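Local coordinates for quinone oxidoreductase 1 (Escherichia coli, PDB 1QOR), which catalyses the NADPH-dependent one-electron reduction of quinones to semiquinones, working as a homodimer of the zinc-containing alcohol dehydrogenase family, at residues E6-G11 and V15-E20; D44-S49 and F238-G243; Y129-K134 and V212-V217. All blocks are in the same frame, centred on the assembly; numbering follows the deposited sequence.

Contact 1. Residues E6-G11 and V15-E20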
loop_
_atom_site.group_PDB
_atom_site.type_symbol
_atom_site.label_atom_id
_atom_site.label_comp_id
_atom_site.label_asym_id
_atom_site.label_seq_id
_atom_site.Cartn_x
_atom_site.Cartn_y
_atom_site.Cartn_z
ATOM N N GLU A 6 21.374 3.689 -29.798
ATOM C CA GLU A 6 21.654 2.540 -28.963
ATOM C C GLU A 6 22.785 2.809 -28.015
ATOM O O GLU A 6 23.474 3.821 -28.135
ATOM C CB GLU A 6 21.876 1.278 -29.791
ATOM C CG GLU A 6 23.103 1.272 -30.627
ATOM C CD GLU A 6 23.303 -0.084 -31.286
ATOM O OE1 GLU A 6 22.341 -0.566 -31.956
ATOM O OE2 GLU A 6 24.416 -0.647 -31.122
ATOM N N PHE A 7 22.840 2.008 -26.961
ATOM C CA PHE A 7 23.897 2.148 -25.969
ATOM C C PHE A 7 24.451 0.736 -25.683
ATOM O O PHE A 7 23.727 -0.255 -25.751
ATOM C CB PHE A 7 23.421 2.927 -24.705
ATOM C CG PHE A 7 22.355 2.230 -23.902
ATOM C CD1 PHE A 7 21.014 2.265 -24.302
ATOM C CD2 PHE A 7 22.688 1.533 -22.735
ATOM C CE1 PHE A 7 20.014 1.608 -23.542
ATOM C CE2 PHE A 7 21.716 0.876 -21.971
ATOM C CZ PHE A 7 20.370 0.915 -22.381
ATOM N N HIS A 8 25.766 0.670 -25.515
ATOM C CA HIS A 8 26.517 -0.564 -25.293
ATOM C C HIS A 8 26.937 -0.724 -23.832
ATOM O O HIS A 8 27.466 -1.778 -23.451
ATOM C CB HIS A 8 27.785 -0.565 -26.187
ATOM C CG HIS A 8 27.498 -0.652 -27.662
ATOM N ND1 HIS A 8 28.235 -1.443 -28.521
ATOM C CD2 HIS A 8 26.553 -0.050 -28.430
ATOM C CE1 HIS A 8 27.761 -1.324 -29.752
ATOM N NE2 HIS A 8 26.739 -0.484 -29.723
ATOM N N LYS A 9 26.708 0.311 -23.026
ATOM C CA LYS A 9 27.080 0.284 -21.617
ATOM C C LYS A 9 26.222 1.288 -20.877
ATOM O O LYS A 9 25.751 2.255 -21.485
ATOM C CB LYS A 9 28.547 0.698 -21.440
ATOM C CG LYS A 9 28.869 2.042 -22.089
ATOM C CD LYS A 9 30.284 2.503 -21.845
ATOM C CE LYS A 9 30.541 2.585 -20.353
ATOM N NZ LYS A 9 31.729 3.470 -20.003
ATOM N N HIS A 10 26.038 1.086 -19.579
ATOM C CA HIS A 10 25.274 2.024 -18.792
ATOM C C HIS A 10 26.052 3.267 -18.418
ATOM O O HIS A 10 27.267 3.223 -18.240
ATOM C CB HIS A 10 24.720 1.356 -17.562
ATOM C CG HIS A 10 23.558 0.485 -17.873
ATOM N ND1 HIS A 10 23.509 -0.846 -17.528
ATOM C CD2 HIS A 10 22.453 0.723 -18.613
ATOM C CE1 HIS A 10 22.428 -1.397 -18.052
ATOM N NE2 HIS A 10 21.768 -0.464 -18.715
ATOM N N GLY A 11 25.370 4.400 -18.371
ATOM C CA GLY A 11 26.072 5.602 -17.999
ATOM C C GLY A 11 25.249 6.835 -18.193
ATOM O O GLY A 11 24.035 6.749 -18.185
ATOM N N VAL A 15 26.513 8.110 -23.327
ATOM C CA VAL A 15 26.633 6.750 -23.866
ATOM C C VAL A 15 25.685 6.487 -25.023
ATOM O O VAL A 15 25.716 5.418 -25.609
ATOM C CB VAL A 15 26.372 5.644 -22.813
ATOM C CG1 VAL A 15 27.221 5.865 -21.593
ATOM C CG2 VAL A 15 24.888 5.558 -22.445
ATOM N N LEU A 16 24.814 7.422 -25.354
ATOM C CA LEU A 16 23.866 7.142 -26.427
ATOM C C LEU A 16 24.523 7.368 -27.786
ATOM O O LEU A 16 25.198 8.387 -27.980
ATOM C CB LEU A 16 22.609 8.017 -26.269
ATOM C CG LEU A 16 21.702 7.768 -25.050
ATOM C CD1 LEU A 16 20.619 8.810 -25.054
ATOM C CD2 LEU A 16 21.095 6.347 -25.047
ATOM N N GLN A 17 24.349 6.429 -28.719
ATOM C CA GLN A 17 24.948 6.594 -30.040
ATOM C C GLN A 17 24.018 6.244 -31.193
ATOM O O GLN A 17 23.261 5.274 -31.122
ATOM C CB GLN A 17 26.286 5.833 -30.145
ATOM C CG GLN A 17 26.214 4.305 -30.131
ATOM C CD GLN A 17 27.620 3.640 -30.160
ATOM O OE1 GLN A 17 27.969 2.896 -31.101
ATOM N NE2 GLN A 17 28.422 3.909 -29.130
ATOM N N ALA A 18 23.992 7.105 -32.210
ATOM C CA ALA A 18 23.154 6.870 -33.383
ATOM C C ALA A 18 23.857 5.816 -34.237
ATOM O O ALA A 18 25.094 5.803 -34.317
ATOM C CB ALA A 18 22.982 8.151 -34.150
ATOM N N VAL A 19 23.105 4.879 -34.802
ATOM C CA VAL A 19 23.720 3.845 -35.640
ATOM C C VAL A 19 22.821 3.505 -36.795
ATOM O O VAL A 19 21.605 3.456 -36.643
ATOM C CB VAL A 19 24.067 2.500 -34.867
ATOM C CG1 VAL A 19 24.864 2.777 -33.595
ATOM C CG2 VAL A 19 22.827 1.662 -34.581
ATOM N N GLU A 20 23.403 3.256 -37.956
ATOM C CA GLU A 20 22.579 2.908 -39.102
ATOM C C GLU A 20 22.223 1.438 -39.063
ATOM O O GLU A 20 22.941 0.636 -38.473
ATOM C CB GLU A 20 23.271 3.256 -40.411
HETATM O O HOH W 1 27.302 3.050 -25.698
#
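The Phe7 ring meets Val15 CG2 and Leu16 CD2 obliquely, and His10 NE2 lies in plane at its edge. Phe7 and Leu16 run side by side, pointing the same way. Among apolar atoms, Phe7 CB comes 3.8 Å from Val15 CG2. The imidazole of His8 has Gln17 OE1 obliquely beside it. The amide of Gln17 and this ring are turned only 24° apart, although the two side chains cross at about a right angle. His8 is held from its own segment: its NE2 donates to Glu6 OE2 at 2.7 Å. The carboxylate receives it on the anti lone pair, and OE2 sits 30° out of the ring plane, so the bond is not ideal. The other oxygen, Glu6 OE1, forms a salt bridge with Arg4.

Together the segments make the end of a two-stranded antiparallel hairpin, strands 3-6 and 17-20. Glu6 and Gln17 are its hydrogen-bonded pair here. Glu6 N donates to Gln17 O, and Gln17 N returns a bond to Glu6 O, each 2.8 Å long. Beyond Phe7 the chains part into the connecting loop. A water then spans them, accepting from His8 N and donating to Val15 O.

Val19 reaches the aliphatic part of Glu6 at about a right angle. Its CG1 lies 3.8 Å from Glu6 CG, and its CG2 touches the carboxylate end. Glu6 CG stands between the backbone N and the carbonyl carbon (chi1 68°), and the chain is extended from there past Val19. In the loop, Val15 CG2 packs 3.5 Å from Lys9 O. Val15 CG1 lies against Gly11 CA at 3.8 Å. Helix 42-49 adjoins this end of the hairpin, with Ile47 touching Phe7 and Arg48 touching Val15 and Leu16.

Contact 2. Residues D44-S49 and F238-G243. With NDP (NADPH dihydro-nicotinamide-adenine-dinucleotide phosphate), chain D.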
loop_
_atom_site.group_PDB
_atom_site.type_symbol
_atom_site.label_atom_id
_atom_site.label_comp_id
_atom_site.label_asym_id
_atom_site.label_seq_id
_atom_site.Cartn_x
_atom_site.Cartn_y
_atom_site.Cartn_z
ATOM N N ASP A 44 13.189 6.385 -19.756
ATOM C CA ASP A 44 14.267 6.186 -20.732
ATOM C C ASP A 44 15.617 6.385 -20.036
ATOM O O ASP A 44 16.604 5.690 -20.358
ATOM C CB ASP A 44 14.163 7.153 -21.925
ATOM C CG ASP A 44 12.850 7.028 -22.689
ATOM O OD1 ASP A 44 12.129 6.014 -22.536
ATOM O OD2 ASP A 44 12.546 7.959 -23.465
ATOM N N THR A 45 15.677 7.333 -19.103
ATOM C CA THR A 45 16.927 7.571 -18.388
ATOM C C THR A 45 17.228 6.443 -17.330
ATOM O O THR A 45 18.384 6.228 -16.962
ATOM C CB THR A 45 16.950 8.972 -17.661
ATOM O OG1 THR A 45 15.993 8.977 -16.583
ATOM C CG2 THR A 45 16.661 10.135 -18.630
ATOM N N TYR A 46 16.206 5.791 -16.788
ATOM C CA TYR A 46 16.434 4.732 -15.801
ATOM C C TYR A 46 17.136 3.534 -16.518
ATOM O O TYR A 46 18.060 2.877 -15.965
ATOM C CB TYR A 46 15.113 4.226 -15.221
ATOM C CG TYR A 46 14.262 5.243 -14.498
ATOM C CD1 TYR A 46 14.820 6.387 -13.910
ATOM C CD2 TYR A 46 12.866 5.079 -14.435
ATOM C CE1 TYR A 46 13.997 7.353 -13.287
ATOM C CE2 TYR A 46 12.037 6.027 -13.817
ATOM C CZ TYR A 46 12.601 7.165 -13.249
ATOM O OH TYR A 46 11.759 8.115 -12.691
ATOM N N ILE A 47 16.653 3.232 -17.722
ATOM C CA ILE A 47 17.193 2.164 -18.528
ATOM C C ILE A 47 18.626 2.477 -18.984
ATOM O O ILE A 47 19.552 1.681 -18.748
ATOM C CB ILE A 47 16.225 1.888 -19.685
ATOM C CG1 ILE A 47 14.987 1.214 -19.119
ATOM C CG2 ILE A 47 16.837 1.009 -20.768
ATOM C CD1 ILE A 47 13.903 1.209 -20.098
ATOM N N ARG A 48 18.837 3.672 -19.513
ATOM C CA ARG A 48 20.157 4.088 -19.961
ATOM C C ARG A 48 21.189 4.081 -18.818
ATOM O O ARG A 48 22.325 3.668 -19.012
ATOM C CB ARG A 48 20.057 5.506 -20.542
ATOM C CG ARG A 48 21.283 6.028 -21.278
ATOM C CD ARG A 48 21.990 7.052 -20.457
ATOM N NE ARG A 48 21.138 8.182 -20.214
ATOM C CZ ARG A 48 21.034 8.895 -19.089
ATOM N NH1 ARG A 48 21.738 8.655 -18.004
ATOM N NH2 ARG A 48 20.134 9.845 -19.055
ATOM N N SER A 49 20.803 4.568 -17.636
ATOM C CA SER A 49 21.713 4.665 -16.497
ATOM C C SER A 49 21.928 3.328 -15.779
ATOM O O SER A 49 22.884 3.186 -15.022
ATOM C CB SER A 49 21.215 5.730 -15.487
ATOM O OG SER A 49 20.122 5.230 -14.745
ATOM N N PHE A 238 5.027 6.551 -7.933
ATOM C CA PHE A 238 5.024 6.094 -9.317
ATOM C C PHE A 238 6.165 6.601 -10.157
ATOM O O PHE A 238 6.099 6.547 -11.377
ATOM C CB PHE A 238 3.644 6.397 -9.969
ATOM C CG PHE A 238 3.423 7.855 -10.352
ATOM C CD1 PHE A 238 2.982 8.776 -9.412
ATOM C CD2 PHE A 238 3.620 8.276 -11.675
ATOM C CE1 PHE A 238 2.730 10.104 -9.764
ATOM C CE2 PHE A 238 3.385 9.597 -12.059
ATOM C CZ PHE A 238 2.934 10.524 -11.102
ATOM N N GLY A 239 7.212 7.094 -9.508
ATOM C CA GLY A 239 8.365 7.593 -10.232
ATOM C C GLY A 239 9.595 7.537 -9.328
ATOM O O GLY A 239 9.477 7.300 -8.130
ATOM N N ASN A 240 10.784 7.680 -9.921
ATOM C CA ASN A 240 12.048 7.668 -9.183
ATOM C C ASN A 240 12.889 8.845 -9.718
ATOM O O ASN A 240 14.113 8.691 -9.833
ATOM C CB ASN A 240 12.881 6.389 -9.466
ATOM C CG ASN A 240 12.044 5.160 -9.680
ATOM O OD1 ASN A 240 12.139 4.524 -10.721
ATOM N ND2 ASN A 240 11.208 4.826 -8.722
ATOM N N SER A 241 12.276 10.014 -9.969
ATOM C CA SER A 241 13.016 11.140 -10.531
ATOM C C SER A 241 14.230 11.556 -9.749
ATOM O O SER A 241 15.276 11.855 -10.336
ATOM C CB SER A 241 12.114 12.326 -10.767
ATOM O OG SER A 241 11.085 11.974 -11.687
ATOM N N SER A 242 14.111 11.595 -8.427
ATOM C CA SER A 242 15.258 11.961 -7.609
ATOM C C SER A 242 15.947 10.685 -7.087
ATOM O O SER A 242 16.878 10.778 -6.302
ATOM C CB SER A 242 14.812 12.810 -6.414
ATOM O OG SER A 242 14.016 12.073 -5.494
ATOM N N GLY A 243 15.441 9.516 -7.456
ATOM C CA GLY A 243 16.013 8.285 -6.963
ATOM C C GLY A 243 14.912 7.369 -6.478
ATOM O O GLY A 243 13.822 7.851 -6.141
HETATM P PA NDP D . 9.061 15.119 -16.204
HETATM O O1A NDP D . 8.938 15.822 -17.507
HETATM O O2A NDP D . 7.980 15.293 -15.199
HETATM O O5B NDP D . 10.449 15.381 -15.565
HETATM C C5B NDP D . 10.762 15.045 -14.239
HETATM C C4B NDP D . 10.507 16.237 -13.368
HETATM O O4B NDP D . 10.596 15.674 -12.066
HETATM C C3B NDP D . 11.547 17.365 -13.392
HETATM O O3B NDP D . 11.249 18.278 -14.482
HETATM C C2B NDP D . 11.508 17.879 -11.961
HETATM O O2B NDP D . 10.577 18.952 -11.901
HETATM C C1B NDP D . 11.041 16.621 -11.106
HETATM N N9A NDP D . 12.205 16.289 -10.270
HETATM C C8A NDP D . 12.306 16.372 -8.942
HETATM N N7A NDP D . 13.542 16.028 -8.559
HETATM C C5A NDP D . 14.170 15.740 -9.677
HETATM C C6A NDP D . 15.502 15.358 -9.770
HETATM N N6A NDP D . 16.295 15.232 -8.713
HETATM N N1A NDP D . 15.952 15.132 -11.005
HETATM C C2A NDP D . 15.172 15.261 -12.114
HETATM N N3A NDP D . 13.894 15.635 -12.012
HETATM C C4A NDP D . 13.376 15.890 -10.775
HETATM O O3 NDP D . 9.049 13.589 -16.636
HETATM P PN NDP D . 7.975 12.583 -17.211
HETATM O O1N NDP D . 6.640 13.244 -17.445
HETATM O O2N NDP D . 8.610 11.797 -18.335
HETATM O O5D NDP D . 7.859 11.580 -15.910
HETATM C C5D NDP D . 7.502 11.988 -14.597
HETATM C C4D NDP D . 7.698 10.879 -13.617
HETATM O O4D NDP D . 6.701 9.852 -13.815
HETATM C C3D NDP D . 9.055 10.195 -13.731
HETATM O O3D NDP D . 9.573 9.915 -12.427
HETATM C C2D NDP D . 8.686 8.901 -14.489
HETATM O O2D NDP D . 9.633 7.885 -14.277
HETATM C C1D NDP D . 7.357 8.524 -13.902
HETATM N N1N NDP D . 6.349 7.774 -14.700
HETATM C C2N NDP D . 5.728 6.682 -14.147
HETATM C C3N NDP D . 4.786 6.007 -14.903
HETATM C C7N NDP D . 4.040 4.812 -14.325
HETATM O O7N NDP D . 3.172 4.234 -14.970
HETATM N N7N NDP D . 4.401 4.474 -13.105
HETATM C C4N NDP D . 4.455 6.411 -16.186
HETATM C C5N NDP D . 5.096 7.530 -16.732
HETATM C C6N NDP D . 6.048 8.196 -15.979
HETATM P P2B NDP D . 10.742 20.169 -10.776
HETATM O O1X NDP D . 9.469 20.917 -10.857
HETATM O O2X NDP D . 10.932 19.493 -9.487
HETATM O O3X NDP D . 11.938 20.900 -11.238
#
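Tyr46 of helix 42-49 meets the loop 238-243 at Asn240. The loop follows strand 233-237 and begins with Phe238, which turns its ring edge to the nicotinamide of NADPH, with CD2 3.6 Å from C2N. Its carbonyl O accepts from the carboxamide N7N, although the position of that oxygen is less certain. Gly239 passes close to the nicotinamide ribose, its CA 3.4 Å from O3D.

Asn240 comes next. Its backbone N donates to Tyr46 OH at 3.0 Å, with an N-H...O angle of 154°. Its OD1 lies over one face of the phenol ring, offset toward the rim and 3.4 Å from CE2. The amide and ring planes are inclined by 45°. Tyr46 CG lies anti to its own carbonyl carbon (chi1 -60°), which carries the ring from the helix to the loop. Ser241 follows, its OG 2.7 Å from ribose O3D in a hydrogen bond. Ser242 brushes the adenine amino group, and Gly243 N closes a type I turn onto Asn240 O.

This loop belongs to the Rossmann-type half, whereas Tyr46 comes from the GroES-like half, so the coenzyme lies where the two meet. Tyr46 OH donates to ribose O2D at 2.7 Å. Accepting from Asn240 N as well, the hydroxyl has its proton directed at the ribose, and it ties the GroES-like half to both the loop and the sugar.

Contact 3. Residues Y129-K134 and V212-V217. With NDP (NADPH dihydro-nicotinamide-adenine-dinucleotide phosphate), chain D.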
loop_
_atom_site.group_PDB
_atom_site.type_symbol
_atom_site.label_atom_id
_atom_site.label_comp_id
_atom_site.label_asym_id
_atom_site.label_seq_id
_atom_site.Cartn_x
_atom_site.Cartn_y
_atom_site.Cartn_z
ATOM N N TYR A 129 -4.495 8.788 -16.947
ATOM C CA TYR A 129 -5.788 8.154 -16.909
ATOM C C TYR A 129 -5.881 7.059 -15.827
ATOM O O TYR A 129 -6.829 7.075 -15.016
ATOM C CB TYR A 129 -6.145 7.578 -18.289
ATOM C CG TYR A 129 -7.402 6.727 -18.290
ATOM C CD1 TYR A 129 -8.665 7.309 -18.267
ATOM C CD2 TYR A 129 -7.318 5.325 -18.308
ATOM C CE1 TYR A 129 -9.796 6.550 -18.275
ATOM C CE2 TYR A 129 -8.460 4.535 -18.320
ATOM C CZ TYR A 129 -9.683 5.164 -18.315
ATOM O OH TYR A 129 -10.809 4.409 -18.459
ATOM N N TYR A 130 -4.958 6.088 -15.798
ATOM C CA TYR A 130 -5.134 5.035 -14.782
ATOM C C TYR A 130 -4.897 5.588 -13.376
ATOM O O TYR A 130 -5.588 5.220 -12.427
ATOM C CB TYR A 130 -4.310 3.755 -15.064
ATOM C CG TYR A 130 -2.874 3.792 -14.577
ATOM C CD1 TYR A 130 -2.559 3.682 -13.223
ATOM C CD2 TYR A 130 -1.822 3.901 -15.485
ATOM C CE1 TYR A 130 -1.194 3.679 -12.795
ATOM C CE2 TYR A 130 -0.494 3.905 -15.072
ATOM C CZ TYR A 130 -0.174 3.791 -13.732
ATOM O OH TYR A 130 1.182 3.786 -13.362
ATOM N N LEU A 131 -3.942 6.490 -13.238
ATOM C CA LEU A 131 -3.703 7.098 -11.938
ATOM C C LEU A 131 -4.932 7.789 -11.292
ATOM O O LEU A 131 -5.244 7.528 -10.140
ATOM C CB LEU A 131 -2.586 8.118 -12.057
ATOM C CG LEU A 131 -1.149 7.616 -12.150
ATOM C CD1 LEU A 131 -0.218 8.821 -12.251
ATOM C CD2 LEU A 131 -0.810 6.779 -10.927
ATOM N N LEU A 132 -5.657 8.614 -12.050
ATOM C CA LEU A 132 -6.801 9.395 -11.537
ATOM C C LEU A 132 -8.155 8.711 -11.594
ATOM O O LEU A 132 -9.141 9.177 -10.969
ATOM C CB LEU A 132 -6.903 10.713 -12.308
ATOM C CG LEU A 132 -5.662 11.614 -12.320
ATOM C CD1 LEU A 132 -5.996 12.975 -12.920
ATOM C CD2 LEU A 132 -5.180 11.814 -10.917
ATOM N N ARG A 133 -8.224 7.655 -12.405
ATOM C CA ARG A 133 -9.454 6.930 -12.576
ATOM C C ARG A 133 -9.411 5.493 -12.061
ATOM O O ARG A 133 -10.443 4.972 -11.697
ATOM C CB ARG A 133 -9.841 6.925 -14.057
ATOM C CG ARG A 133 -9.697 8.312 -14.789
ATOM C CD ARG A 133 -10.941 9.159 -14.611
ATOM N NE ARG A 133 -11.003 9.641 -13.250
ATOM C CZ ARG A 133 -12.106 9.770 -12.509
ATOM N NH1 ARG A 133 -13.312 9.468 -13.003
ATOM N NH2 ARG A 133 -11.960 10.111 -11.230
ATOM N N LYS A 134 -8.248 4.857 -11.982
ATOM C CA LYS A 134 -8.204 3.458 -11.547
ATOM C C LYS A 134 -7.485 3.205 -10.233
ATOM O O LYS A 134 -7.999 2.512 -9.367
ATOM C CB LYS A 134 -7.532 2.583 -12.613
ATOM C CG LYS A 134 -8.059 2.715 -14.027
ATOM C CD LYS A 134 -9.517 2.388 -14.105
ATOM C CE LYS A 134 -9.903 1.965 -15.539
ATOM N NZ LYS A 134 -11.394 2.057 -15.747
ATOM N N VAL A 212 -5.139 11.297 -0.871
ATOM C CA VAL A 212 -4.212 10.665 -1.778
ATOM C C VAL A 212 -3.106 11.625 -2.222
ATOM O O VAL A 212 -3.350 12.831 -2.356
ATOM C CB VAL A 212 -4.957 10.048 -2.970
ATOM C CG1 VAL A 212 -5.710 11.152 -3.739
ATOM C CG2 VAL A 212 -3.974 9.266 -3.874
ATOM N N VAL A 213 -1.892 11.078 -2.385
ATOM C CA VAL A 213 -0.687 11.780 -2.816
ATOM C C VAL A 213 -0.100 11.019 -3.984
ATOM O O VAL A 213 0.133 9.811 -3.870
ATOM C CB VAL A 213 0.430 11.787 -1.733
ATOM C CG1 VAL A 213 1.698 12.350 -2.309
ATOM C CG2 VAL A 213 0.046 12.708 -0.545
ATOM N N TYR A 214 0.087 11.690 -5.122
ATOM C CA TYR A 214 0.684 11.072 -6.299
ATOM C C TYR A 214 2.064 11.616 -6.349
ATOM O O TYR A 214 2.262 12.771 -6.702
ATOM C CB TYR A 214 -0.076 11.416 -7.557
ATOM C CG TYR A 214 -1.451 10.837 -7.582
ATOM C CD1 TYR A 214 -1.683 9.566 -8.100
ATOM C CD2 TYR A 214 -2.555 11.599 -7.159
ATOM C CE1 TYR A 214 -2.980 9.063 -8.199
ATOM C CE2 TYR A 214 -3.874 11.110 -7.273
ATOM C CZ TYR A 214 -4.072 9.847 -7.790
ATOM O OH TYR A 214 -5.356 9.371 -7.920
ATOM N N ASP A 215 3.040 10.761 -6.089
ATOM C CA ASP A 215 4.424 11.191 -5.999
ATOM C C ASP A 215 5.403 10.464 -6.957
ATOM O O ASP A 215 5.737 9.274 -6.760
ATOM C CB ASP A 215 4.836 11.087 -4.506
ATOM C CG ASP A 215 6.263 11.544 -4.243
ATOM O OD1 ASP A 215 7.110 11.590 -5.156
ATOM O OD2 ASP A 215 6.579 11.816 -3.082
ATOM N N SER A 216 5.910 11.201 -7.949
ATOM C CA SER A 216 6.806 10.615 -8.909
ATOM C C SER A 216 8.211 11.005 -8.631
ATOM O O SER A 216 9.127 10.575 -9.344
ATOM C CB SER A 216 6.437 11.022 -10.338
ATOM O OG SER A 216 6.532 12.419 -10.535
ATOM N N VAL A 217 8.423 11.827 -7.608
ATOM C CA VAL A 217 9.806 12.230 -7.385
ATOM C C VAL A 217 10.634 11.204 -6.603
ATOM O O VAL A 217 11.866 11.134 -6.763
ATOM C CB VAL A 217 9.994 13.775 -7.020
ATOM C CG1 VAL A 217 8.686 14.545 -7.070
ATOM C CG2 VAL A 217 10.886 14.021 -5.799
HETATM P PA NDP D . 9.061 15.119 -16.204
HETATM O O1A NDP D . 8.938 15.822 -17.507
HETATM O O2A NDP D . 7.980 15.293 -15.199
HETATM O O5B NDP D . 10.449 15.381 -15.565
HETATM C C5B NDP D . 10.762 15.045 -14.239
HETATM C C4B NDP D . 10.507 16.237 -13.368
HETATM O O4B NDP D . 10.596 15.674 -12.066
HETATM C C3B NDP D . 11.547 17.365 -13.392
HETATM O O3B NDP D . 11.249 18.278 -14.482
HETATM C C2B NDP D . 11.508 17.879 -11.961
HETATM O O2B NDP D . 10.577 18.952 -11.901
HETATM C C1B NDP D . 11.041 16.621 -11.106
HETATM N N9A NDP D . 12.205 16.289 -10.270
HETATM C C8A NDP D . 12.306 16.372 -8.942
HETATM N N7A NDP D . 13.542 16.028 -8.559
HETATM C C5A NDP D . 14.170 15.740 -9.677
HETATM C C6A NDP D . 15.502 15.358 -9.770
HETATM N N6A NDP D . 16.295 15.232 -8.713
HETATM N N1A NDP D . 15.952 15.132 -11.005
HETATM C C2A NDP D . 15.172 15.261 -12.114
HETATM N N3A NDP D . 13.894 15.635 -12.012
HETATM C C4A NDP D . 13.376 15.890 -10.775
HETATM O O3 NDP D . 9.049 13.589 -16.636
HETATM P PN NDP D . 7.975 12.583 -17.211
HETATM O O1N NDP D . 6.640 13.244 -17.445
HETATM O O2N NDP D . 8.610 11.797 -18.335
HETATM O O5D NDP D . 7.859 11.580 -15.910
HETATM C C5D NDP D . 7.502 11.988 -14.597
HETATM C C4D NDP D . 7.698 10.879 -13.617
HETATM O O4D NDP D . 6.701 9.852 -13.815
HETATM C C3D NDP D . 9.055 10.195 -13.731
HETATM O O3D NDP D . 9.573 9.915 -12.427
HETATM C C2D NDP D . 8.686 8.901 -14.489
HETATM O O2D NDP D . 9.633 7.885 -14.277
HETATM C C1D NDP D . 7.357 8.524 -13.902
HETATM N N1N NDP D . 6.349 7.774 -14.700
HETATM C C2N NDP D . 5.728 6.682 -14.147
HETATM C C3N NDP D . 4.786 6.007 -14.903
HETATM C C7N NDP D . 4.040 4.812 -14.325
HETATM O O7N NDP D . 3.172 4.234 -14.970
HETATM N N7N NDP D . 4.401 4.474 -13.105
HETATM C C4N NDP D . 4.455 6.411 -16.186
HETATM C C5N NDP D . 5.096 7.530 -16.732
HETATM C C6N NDP D . 6.048 8.196 -15.979
HETATM P P2B NDP D . 10.742 20.169 -10.776
HETATM O O1X NDP D . 9.469 20.917 -10.857
HETATM O O2X NDP D . 10.932 19.493 -9.487
HETATM O O3X NDP D . 11.938 20.900 -11.238
#
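Helix 115-135 passes strand 210-215 with Leu131 and Tyr214 nearest, their CA atoms 8.2 Å apart, and a wider pi-type turn spans 131-134. The strand is an inner member of the six-stranded parallel sheet of the Rossmann fold. Tyr214 meets the helix, and Leu131 also touches Val236 of the next strand.

With chi1 at -66° the Tyr214 ring leans beside its backbone N and points at the helix. Leu131 slides past it in the opposite direction, with CB 4.0 Å from CE1. Leu132 CD2 makes an off-centre CH-pi contact, 4.3 Å from the ring centroid. Val212 CG2 lies over one ring face, and Phe146 meets the ring from a neighbouring strand.

Both segments also reach NADPH. Tyr130 OH donates to the carboxamide O7N at 2.6 Å, and that oxygen lies in the plane of the phenol ring. Ser216 O takes a weak bond from the ribose O3D. Asp215 OD1 accepts from Val217 N in an Asx turn at the strand end, next to Ser216 at the coenzyme.

The buried Tyr214 hydroxyl gives its hydrogen to the helix backbone: OH donates to Leu131 O at 2.9 Å, from 44° above the carbonyl plane.

In the fold
Contact 1 lies at the surface, its centre about 23 Å from the centre of the chain, while contacts 2 and 3 are buried. Contact 1 is paired mostly through backbone bonds, with a bridging water. The buried contacts each rely on one tyrosine hydroxyl and share the coenzyme. Helix 42-49 connects contacts 1 and 2, where Arg48 NH1 reaches Gly11 O. Contacts 2 and 3 adjoin at the ends of neighbouring parallel strands: Phe238 N hydrogen-bonds to Asp215 O, and Ser242 OG to Val217 O. Contact 2 joins the two halves of the subunit, whereas contact 3 stays within the Rossmann-type half and is nested in the loop that contact 2 closes. Contacts 1 and 3 do not touch.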